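Local coordinates for ribonucleoside triphosphate reductase (Lactobacillus leichmannii, PDB 1L1L), which catalyses the adenosylcobalamin-dependent reduction of ribonucleoside triphosphates to 2'-deoxyribonucleoside triphosphates, as a class II ribonucleotide reductase that works as a monomer, at residues A[34-39]-A[43-48]. Numbering follows the deposited sequence.
Sequences TYARWL and GRSENW
Ala36 opens the contact by setting its methyl against the backbone of Glu46, with CB 3.7 Å from Glu46 O. Glu46 grips the Arg37 main chain at both its N and its O. Arg37 N gives a weak hydrogen bond of 3.3 Å to Glu46 OE2, and Arg37 O accepts Glu46 N at 2.9 Å, with the donor nearly in line with the carbonyl. The Glu46 chain, extended beyond CG (chi2 176°), lies along the Arg37 backbone and brings its carboxylate carbon alongside Arg37 CB. Thr51 also bonds OE2 and Arg54 forms a salt bridge with OE1, so the acid ties this backbone to helix 48-60, whereas the Arg37 guanidinium leads elsewhere, to the carbonyl of Trp102.

Trp38 pairs with Ser45 in a short antiparallel beta hairpin, 38-39 with 44-45, within the ribonucleotide reductase alpha domain; theirs is the non-hydrogen-bonded pair. With CG anti to the backbone N (chi1 177°), the indole folds across the opposite strand: Arg44 N sits over one ring face toward its rim, CH2 comes within 3.4 Å of Gly43 C, and Ser45 N and CB lie near CE3.

Leu39 and Arg44 form the hydrogen-bonded pair, in which Leu39 N donates to Arg44 O at 2.8 Å. Leu39 O receives weak bonds from both Gly43 N and Arg44 N, the mark of a G1 beta bulge, with Gly43 at positive phi (61°). On the face away from Trp38, the Leu39 and Arg44 side chains run side by side, CD1 3.6 Å from NH1. That nitrogen donates to Ser45 O, which lies in the guanidinium plane, though NH1 itself stands above the plane of the carbonyl. Arg44 NH2 makes a salt bridge with Glu50, and Ser45 OG is bonded to Glu724 and Lys32. Leu39 crosses the Glu46 chain at roughly a right angle, CD2 lying 3.9 Å from Glu46 CG.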
ATOM      1  N   THR A  34      -6.330 -10.070 -11.492  1.00 31.76           N
ATOM      2  CA  THR A  34      -5.511  -9.063 -10.822  1.00 32.02           C
ATOM      3  C   THR A  34      -4.053  -8.939 -11.252  1.00 32.33           C
ATOM      4  O   THR A  34      -3.532  -7.828 -11.382  1.00 32.07           O
ATOM      5  CB  THR A  34      -5.479  -9.288  -9.298  1.00 31.95           C
ATOM      6  OG1 THR A  34      -6.793  -9.604  -8.831  1.00 33.02           O
ATOM      7  CG2 THR A  34      -4.968  -8.028  -8.585  1.00 32.78           C
ATOM      8  N   TYR A  35      -3.381 -10.068 -11.454  1.00 31.13           N
ATOM      9  CA  TYR A  35      -1.966 -10.022 -11.818  1.00 30.54           C
ATOM     10  C   TYR A  35      -1.585 -10.594 -13.177  1.00 30.60           C
ATOM     11  O   TYR A  35      -0.438 -10.446 -13.604  1.00 30.21           O
ATOM     12  CB  TYR A  35      -1.139 -10.717 -10.737  1.00 30.42           C
ATOM     13  CG  TYR A  35      -1.416 -10.198  -9.354  1.00 31.52           C
ATOM     14  CD1 TYR A  35      -1.952 -11.036  -8.379  1.00 31.45           C
ATOM     15  CD2 TYR A  35      -1.184  -8.856  -9.026  1.00 30.77           C
ATOM     16  CE1 TYR A  35      -2.258 -10.560  -7.111  1.00 31.36           C
ATOM     17  CE2 TYR A  35      -1.488  -8.367  -7.755  1.00 31.62           C
ATOM     18  CZ  TYR A  35      -2.025  -9.229  -6.805  1.00 31.56           C
ATOM     19  OH  TYR A  35      -2.335  -8.779  -5.541  1.00 32.51           O
ATOM     20  N   ALA A  36      -2.531 -11.236 -13.856  1.00 29.50           N
ATOM     21  CA  ALA A  36      -2.255 -11.813 -15.166  1.00 30.03           C
ATOM     22  C   ALA A  36      -2.321 -10.730 -16.243  1.00 30.58           C
ATOM     23  O   ALA A  36      -3.401 -10.215 -16.553  1.00 30.03           O
ATOM     24  CB  ALA A  36      -3.257 -12.930 -15.475  1.00 29.52           C
ATOM     25  N   ARG A  37      -1.170 -10.373 -16.807  1.00 30.76           N
ATOM     26  CA  ARG A  37      -1.143  -9.345 -17.844  1.00 32.13           C
ATOM     27  C   ARG A  37      -1.653  -9.897 -19.169  1.00 33.41           C
ATOM     28  O   ARG A  37      -1.606 -11.110 -19.407  1.00 32.88           O
ATOM     29  CB  ARG A  37       0.278  -8.804 -18.031  1.00 32.69           C
ATOM     30  CG  ARG A  37       0.862  -8.131 -16.797  1.00 34.31           C
ATOM     31  CD  ARG A  37       2.255  -7.577 -17.074  1.00 35.28           C
ATOM     32  NE  ARG A  37       2.247  -6.452 -18.008  1.00 36.49           N
ATOM     33  CZ  ARG A  37       1.794  -5.229 -17.720  1.00 37.45           C
ATOM     34  NH1 ARG A  37       1.300  -4.952 -16.516  1.00 36.65           N
ATOM     35  NH2 ARG A  37       1.836  -4.276 -18.642  1.00 37.72           N
ATOM     36  N   TRP A  38      -2.148  -9.010 -20.026  1.00 34.28           N
ATOM     37  CA  TRP A  38      -2.647  -9.413 -21.337  1.00 36.77           C
ATOM     38  C   TRP A  38      -1.479  -9.568 -22.308  1.00 37.93           C
ATOM     39  O   TRP A  38      -0.557  -8.749 -22.325  1.00 37.77           O
ATOM     40  CB  TRP A  38      -3.644  -8.380 -21.874  1.00 37.48           C
ATOM     41  CG  TRP A  38      -4.144  -8.693 -23.260  1.00 38.96           C
ATOM     42  CD1 TRP A  38      -3.717  -8.134 -24.434  1.00 39.15           C
ATOM     43  CD2 TRP A  38      -5.137  -9.663 -23.618  1.00 38.96           C
ATOM     44  NE1 TRP A  38      -4.382  -8.695 -25.497  1.00 39.41           N
ATOM     45  CE2 TRP A  38      -5.259  -9.637 -25.025  1.00 39.42           C
ATOM     46  CE3 TRP A  38      -5.933 -10.554 -22.886  1.00 39.51           C
ATOM     47  CZ2 TRP A  38      -6.147 -10.467 -25.715  1.00 39.39           C
ATOM     48  CZ3 TRP A  38      -6.815 -11.381 -23.572  1.00 39.76           C
ATOM     49  CH2 TRP A  38      -6.913 -11.329 -24.973  1.00 39.77           C
ATOM     50  N   LEU A  39      -1.519 -10.630 -23.105  1.00 39.31           N
ATOM     51  CA  LEU A  39      -0.471 -10.911 -24.082  1.00 40.94           C
ATOM     52  C   LEU A  39      -1.055 -10.731 -25.485  1.00 42.26           C
ATOM     53  O   LEU A  39      -1.684 -11.639 -26.027  1.00 41.87           O
ATOM     54  CB  LEU A  39       0.049 -12.341 -23.889  1.00 40.27           C
ATOM     55  CG  LEU A  39       0.573 -12.670 -22.483  1.00 40.47           C
ATOM     56  CD1 LEU A  39       0.874 -14.154 -22.351  1.00 40.21           C
ATOM     57  CD2 LEU A  39       1.821 -11.852 -22.209  1.00 40.94           C
ATOM     58  N   GLY A  43      -2.955 -13.242 -27.769  1.00 46.74           N
ATOM     59  CA  GLY A  43      -4.383 -13.016 -27.640  1.00 44.77           C
ATOM     60  C   GLY A  43      -5.006 -13.699 -26.432  1.00 43.50           C
ATOM     61  O   GLY A  43      -6.075 -14.303 -26.527  1.00 43.48           O
ATOM     62  N   ARG A  44      -4.329 -13.610 -25.294  1.00 41.40           N
ATOM     63  CA  ARG A  44      -4.827 -14.198 -24.058  1.00 39.52           C
ATOM     64  C   ARG A  44      -4.045 -13.614 -22.898  1.00 37.92           C
ATOM     65  O   ARG A  44      -2.998 -13.005 -23.097  1.00 37.13           O
ATOM     66  CB  ARG A  44      -4.652 -15.717 -24.060  1.00 40.35           C
ATOM     67  CG  ARG A  44      -3.203 -16.182 -23.944  1.00 41.64           C
ATOM     68  CD  ARG A  44      -3.125 -17.685 -23.697  1.00 42.68           C
ATOM     69  NE  ARG A  44      -1.761 -18.205 -23.782  1.00 43.52           N
ATOM     70  CZ  ARG A  44      -0.795 -17.957 -22.902  1.00 44.13           C
ATOM     71  NH1 ARG A  44      -1.025 -17.186 -21.845  1.00 43.55           N
ATOM     72  NH2 ARG A  44       0.406 -18.491 -23.075  1.00 44.41           N
ATOM     73  N   SER A  45      -4.560 -13.792 -21.690  1.00 36.76           N
ATOM     74  CA  SER A  45      -3.884 -13.298 -20.500  1.00 35.86           C
ATOM     75  C   SER A  45      -2.904 -14.374 -20.025  1.00 34.96           C
ATOM     76  O   SER A  45      -3.074 -15.551 -20.330  1.00 34.50           O
ATOM     77  CB  SER A  45      -4.900 -12.991 -19.395  1.00 36.21           C
ATOM     78  OG  SER A  45      -5.573 -14.164 -18.971  1.00 36.64           O
ATOM     79  N   GLU A  46      -1.881 -13.956 -19.289  1.00 33.77           N
ATOM     80  CA  GLU A  46      -0.859 -14.859 -18.763  1.00 32.58           C
ATOM     81  C   GLU A  46      -1.393 -16.009 -17.913  1.00 32.61           C
ATOM     82  O   GLU A  46      -2.521 -15.970 -17.402  1.00 31.79           O
ATOM     83  CB  GLU A  46       0.129 -14.079 -17.896  1.00 32.79           C
ATOM     84  CG  GLU A  46       1.022 -13.081 -18.613  1.00 33.19           C
ATOM     85  CD  GLU A  46       1.876 -12.312 -17.622  1.00 34.44           C
ATOM     86  OE1 GLU A  46       2.913 -11.740 -18.017  1.00 32.32           O
ATOM     87  OE2 GLU A  46       1.493 -12.278 -16.434  1.00 34.73           O
ATOM     88  N   ASN A  47      -0.563 -17.041 -17.770  1.00 31.76           N
ATOM     89  CA  ASN A  47      -0.875 -18.188 -16.922  1.00 30.66           C
ATOM     90  C   ASN A  47       0.061 -17.967 -15.737  1.00 29.31           C
ATOM     91  O   ASN A  47       1.021 -17.206 -15.856  1.00 29.86           O
ATOM     92  CB  ASN A  47      -0.553 -19.508 -17.636  1.00 32.79           C
ATOM     93  CG  ASN A  47      -1.452 -19.750 -18.839  1.00 33.84           C
ATOM     94  OD1 ASN A  47      -2.681 -19.659 -18.742  1.00 32.74           O
ATOM     95  ND2 ASN A  47      -0.846 -20.062 -19.977  1.00 34.86           N
ATOM     96  N   TRP A  48      -0.207 -18.606 -14.605  1.00 28.49           N
ATOM     97  CA  TRP A  48       0.610 -18.416 -13.408  1.00 28.82           C
ATOM     98  C   TRP A  48       2.113 -18.585 -13.663  1.00 29.84           C
ATOM     99  O   TRP A  48       2.912 -17.676 -13.416  1.00 28.51           O
ATOM    100  CB  TRP A  48       0.147 -19.382 -12.315  1.00 29.02           C
ATOM    101  CG  TRP A  48       0.857 -19.250 -10.995  1.00 28.76           C
ATOM    102  CD1 TRP A  48       1.272 -20.275 -10.193  1.00 28.07           C
ATOM    103  CD2 TRP A  48       1.189 -18.041 -10.300  1.00 28.97           C
ATOM    104  NE1 TRP A  48       1.839 -19.784  -9.048  1.00 28.77           N
ATOM    105  CE2 TRP A  48       1.802 -18.417  -9.083  1.00 29.67           C
ATOM    106  CE3 TRP A  48       1.023 -16.678 -10.582  1.00 29.91           C
ATOM    107  CZ2 TRP A  48       2.252 -17.480  -8.146  1.00 30.14           C
ATOM    108  CZ3 TRP A  48       1.469 -15.744  -9.649  1.00 30.65           C
ATOM    109  CH2 TRP A  48       2.077 -16.151  -8.446  1.00 30.17           C
TER